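ABC transporter substrate-binding protein-branched chain amino acid transport (Streptococcus pneumoniae, PDB 4GNR) binds isoleucine in a cleft between its two lobes and probably delivers branched-chain amino acids to an ABC transporter for uptake. Local coordinates at residues A153-Y156 with A157-I160; F124-S127 with F128-K131. One frame throughout, in Å; residues are numbered along the deposited sequence. Where two conformers were deposited one is given.

Contact 1 of 2, residues A153-Y156 with A157-I160; sequences ASDY and AKGI. With ILE (isoleucine), chain B.
Y156 and I160, one helical turn apart, send their side chains the same way and lie alongside each other. CD1 of I160 reaches the phenol end of the tyrosine, 3.6 Å from CZ of Y156, and comes at the ring obliquely. The ring leans outward and forward along the helix, its CG standing anti to the backbone N (chi1 161°). That carries CE1 of Y156 to 3.6 Å from CA of the bound isoleucine, so the ring meets the ligand's backbone end while the hydroxyl runs on to hydrogen-bond with D229 and G230. The ring also stacks with Y205.

Behind the tyrosine, S154 caps the helix in one of its two conformers. There the hydroxyl reaches forward to the first turn and accepts from A157 N, 3.0 Å from OG of S154, an almost straight bond at 173°. The carbonyl of S154 takes K158 N in the ordinary helical way, so hydroxyl and carbonyl are both tied to the first turn.

On the solvent side D155 and K158 cross obliquely. K158 bends at chi3 (-66°), which folds its chain past S154 O and leaves CE 3.6 Å from D155 OD1. The ammonium makes a long salt bridge, 3.9 Å from NZ of K158 to OD1 of D155, and a weak hydrogen bond to N152 O. A water closes the gap, donating to the aspartate oxygen and accepting from NZ, so the ion pair is largely water-mediated.

The capped helix start of the beta-alpha-beta unit 145-151, 155-167, 171-178 carries Y156, a residue of the isoleucine pocket in this periplasmic-binding-protein fold.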
loop_
_atom_site.group_PDB
_atom_site.type_symbol
_atom_site.label_atom_id
_atom_site.label_comp_id
_atom_site.label_asym_id
_atom_site.label_seq_id
_atom_site.Cartn_x
_atom_site.Cartn_y
_atom_site.Cartn_z
ATOM N N ALA A 153 15.977 -7.116 -3.827
ATOM C CA ALA A 153 15.269 -7.810 -4.905
ATOM C C ALA A 153 13.995 -7.060 -5.222
ATOM O O ALA A 153 13.105 -7.550 -5.916
ATOM C CB ALA A 153 14.932 -9.220 -4.467
ATOM N N SER A 154 13.945 -5.836 -4.726
ATOM C CA SER A 154 12.770 -5.000 -4.878
ATOM C C SER A 154 12.894 -3.542 -5.360
ATOM O O SER A 154 13.545 -2.739 -4.722
ATOM C CB SER A 154 12.151 -4.952 -3.469
ATOM O OG SER A 154 11.077 -4.047 -3.381
ATOM N N ASP A 155 12.247 -3.200 -6.473
ATOM C CA ASP A 155 12.277 -1.775 -6.979
ATOM C C ASP A 155 11.586 -0.826 -5.953
ATOM O O ASP A 155 11.938 0.364 -5.820
ATOM C CB ASP A 155 11.727 -1.574 -8.414
ATOM C CG ASP A 155 12.669 -2.068 -9.492
ATOM O OD1 ASP A 155 13.830 -2.400 -9.178
ATOM O OD2 ASP A 155 12.246 -2.077 -10.665
ATOM N N TYR A 156 10.586 -1.357 -5.250
ATOM C CA TYR A 156 9.882 -0.623 -4.205
ATOM C C TYR A 156 10.872 -0.218 -3.110
ATOM O O TYR A 156 11.027 0.970 -2.766
ATOM C CB TYR A 156 8.769 -1.525 -3.634
ATOM C CG TYR A 156 8.250 -1.100 -2.274
ATOM C CD1 TYR A 156 7.429 0.004 -2.144
ATOM C CD2 TYR A 156 8.567 -1.811 -1.125
ATOM C CE1 TYR A 156 6.961 0.410 -0.934
ATOM C CE2 TYR A 156 8.113 -1.409 0.112
ATOM C CZ TYR A 156 7.303 -0.299 0.205
ATOM O OH TYR A 156 6.853 0.087 1.445
ATOM N N ALA A 157 11.541 -1.229 -2.575
ATOM C CA ALA A 157 12.472 -1.003 -1.479
ATOM C C ALA A 157 13.632 -0.113 -1.923
ATOM O O ALA A 157 14.056 0.809 -1.226
ATOM C CB ALA A 157 12.959 -2.324 -0.904
ATOM N N LYS A 158 14.145 -0.406 -3.109
ATOM C CA LYS A 158 15.252 0.382 -3.650
ATOM C C LYS A 158 14.881 1.847 -3.895
ATOM O O LYS A 158 15.714 2.733 -3.703
ATOM C CB LYS A 158 15.859 -0.283 -4.880
ATOM C CG LYS A 158 16.600 -1.582 -4.491
ATOM C CD LYS A 158 17.297 -2.327 -5.599
ATOM C CE LYS A 158 16.350 -2.886 -6.584
ATOM N NZ LYS A 158 17.097 -3.707 -7.580
ATOM N N GLY A 159 13.630 2.096 -4.267
ATOM C CA GLY A 159 13.162 3.472 -4.480
ATOM C C GLY A 159 13.107 4.258 -3.172
ATOM O O GLY A 159 13.517 5.413 -3.102
ATOM N N ILE A 160 12.584 3.632 -2.125
ATOM C CA ILE A 160 12.551 4.275 -0.813
ATOM C C ILE A 160 14.002 4.531 -0.341
ATOM O O ILE A 160 14.339 5.613 0.129
ATOM C CB ILE A 160 11.769 3.435 0.215
ATOM C CG1 ILE A 160 10.301 3.331 -0.199
ATOM C CG2 ILE A 160 11.934 4.042 1.612
ATOM C CD1 ILE A 160 9.455 2.520 0.764
HETATM N N ILE B . 3.407 0.402 -1.766
HETATM C CA ILE B . 3.859 -1.007 -1.934
HETATM C C ILE B . 4.083 -1.286 -3.417
HETATM O O ILE B . 4.493 -2.417 -3.751
HETATM C CB ILE B . 2.992 -2.032 -1.142
HETATM C CG1 ILE B . 1.517 -1.786 -1.357
HETATM C CG2 ILE B . 3.257 -2.068 0.465
HETATM C CD1 ILE B . 0.654 -2.822 -0.672
HETATM O OXT ILE B . 3.880 -0.352 -4.220
HETATM O O HOH W 1 14.785 -5.146 -8.703
#

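Contact 2 of 2, residues F124-S127 with F128-K131; sequences FQDS and FQGK
F124 lays its CB over one face of the F128 ring, a CH-pi contact 3.8 Å from F124 CB to the centroid of that ring. The two ring planes are nearly parallel, 17° apart, but displaced, with centroids 5.1 Å apart and little overlap; CE2 of F128 sits 3.5 Å from CG of F124. F124 gets there with CG lodged between its backbone N and carbonyl carbon (chi1 46°), whereas F128 turns its CG anti to N (chi1 167°), back toward the residues before the helix.

Q129 runs extended beyond CG and crosses F124 at about a right angle, its CD 3.7 Å from F124 CE2. Its amide lies beside the carboxylate of D126, where NE2 of Q129 gives a weak, bent bond to OD1 of D126 (3.2 Å); the same oxygen is hydrogen-bonded to T108, and Q129 OE1 accepts from D229 N. At the outer side, in one of two conformers of S127, a water bridges S127 OG and K131 NZ, and D110 also holds the serine hydroxyl.

Around this first turn of helix 126-139, D126 touches helix 155-167, F124 and Q129 rest on strand 248-252, and both phenylalanines pack on A335 of strand 335-341.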
loop_
_atom_site.group_PDB
_atom_site.type_symbol
_atom_site.label_atom_id
_atom_site.label_comp_id
_atom_site.label_asym_id
_atom_site.label_seq_id
_atom_site.Cartn_x
_atom_site.Cartn_y
_atom_site.Cartn_z
ATOM N N PHE A 124 0.379 7.689 -2.361
ATOM C CA PHE A 124 1.597 8.465 -2.489
ATOM C C PHE A 124 2.711 7.614 -3.151
ATOM O O PHE A 124 2.505 6.450 -3.496
ATOM C CB PHE A 124 1.993 9.060 -1.116
ATOM C CG PHE A 124 1.913 8.064 0.034
ATOM C CD1 PHE A 124 1.049 8.294 1.093
ATOM C CD2 PHE A 124 2.671 6.896 0.045
ATOM C CE1 PHE A 124 0.954 7.384 2.154
ATOM C CE2 PHE A 124 2.551 5.967 1.091
ATOM C CZ PHE A 124 1.688 6.211 2.131
ATOM N N GLN A 125 3.890 8.207 -3.322
ATOM C CA GLN A 125 5.023 7.554 -4.001
ATOM C C GLN A 125 6.216 7.308 -3.094
ATOM O O GLN A 125 6.340 7.880 -1.988
ATOM C CB GLN A 125 5.445 8.321 -5.276
ATOM C CG GLN A 125 4.536 8.104 -6.496
ATOM C CD GLN A 125 3.122 8.594 -6.292
ATOM O OE1 GLN A 125 2.895 9.767 -5.977
ATOM N NE2 GLN A 125 2.158 7.725 -6.510
ATOM N N ASP A 126 7.129 6.467 -3.582
ATOM C CA ASP A 126 8.311 6.070 -2.804
ATOM C C ASP A 126 9.265 7.216 -2.522
ATOM O O ASP A 126 9.867 7.237 -1.442
ATOM C CB ASP A 126 9.005 4.907 -3.481
ATOM C CG ASP A 126 8.141 3.655 -3.484
ATOM O OD1 ASP A 126 7.310 3.501 -2.566
ATOM O OD2 ASP A 126 8.306 2.844 -4.412
ATOM N N SER A 127 9.414 8.154 -3.442
ATOM C CA SER A 127 10.297 9.295 -3.184
ATOM C C SER A 127 9.804 10.053 -1.939
ATOM O O SER A 127 10.576 10.365 -1.026
ATOM C CB SER A 127 10.337 10.193 -4.404
ATOM O OG SER A 127 9.030 10.600 -4.746
ATOM N N PHE A 128 8.502 10.302 -1.915
ATOM C CA PHE A 128 7.789 10.963 -0.804
ATOM C C PHE A 128 8.044 10.162 0.488
ATOM O O PHE A 128 8.373 10.748 1.528
ATOM C CB PHE A 128 6.309 11.018 -1.231
ATOM C CG PHE A 128 5.269 11.361 -0.183
ATOM C CD1 PHE A 128 4.659 12.600 -0.145
ATOM C CD2 PHE A 128 4.776 10.383 0.657
ATOM C CE1 PHE A 128 3.621 12.851 0.748
ATOM C CE2 PHE A 128 3.738 10.632 1.520
ATOM C CZ PHE A 128 3.160 11.877 1.554
ATOM N N GLN A 129 7.914 8.826 0.440
ATOM C CA GLN A 129 8.160 8.016 1.626
ATOM C C GLN A 129 9.595 8.161 2.154
ATOM O O GLN A 129 9.823 8.302 3.354
ATOM C CB GLN A 129 7.857 6.538 1.403
ATOM C CG GLN A 129 6.401 6.261 1.070
ATOM C CD GLN A 129 6.056 4.800 1.296
ATOM O OE1 GLN A 129 5.923 4.358 2.437
ATOM N NE2 GLN A 129 5.873 4.054 0.220
ATOM N N GLY A 130 10.564 8.088 1.250
ATOM C CA GLY A 130 11.970 8.187 1.685
ATOM C C GLY A 130 12.303 9.519 2.334
ATOM O O GLY A 130 13.076 9.582 3.294
ATOM N N LYS A 131 11.719 10.587 1.806
ATOM C CA LYS A 131 11.923 11.940 2.353
ATOM C C LYS A 131 11.324 12.048 3.749
ATOM O O LYS A 131 11.936 12.596 4.658
ATOM C CB LYS A 131 11.294 12.999 1.435
ATOM C CG LYS A 131 11.976 13.201 0.115
ATOM C CD LYS A 131 11.150 14.067 -0.814
ATOM C CE LYS A 131 11.777 14.262 -2.154
ATOM N NZ LYS A 131 10.780 14.957 -2.986
HETATM O O HOH W 2 8.550 13.474 -3.610
#

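Contact 2 comes first along the chain, at the start of helix 126-139; strand 145-151 follows, and contact 1 opens helix 155-167. Their centres are about 11 Å apart and the two helix starts touch directly: D126 OD1 packs 3.5 Å from Y156 CE1, and I160 also reaches D126 and Q129. Both lie by the isoleucine site, contact 1 with Y156 against the ligand and contact 2 with the Q129 side chain about 5 Å from it. D229 joins them, bonded by side chain to Y156 and by backbone to Q129. Two neighbouring helix starts thus contribute to one side of the pocket, Y156 directly and Q129 from the second shell, beside the seven-stranded mixed sheet.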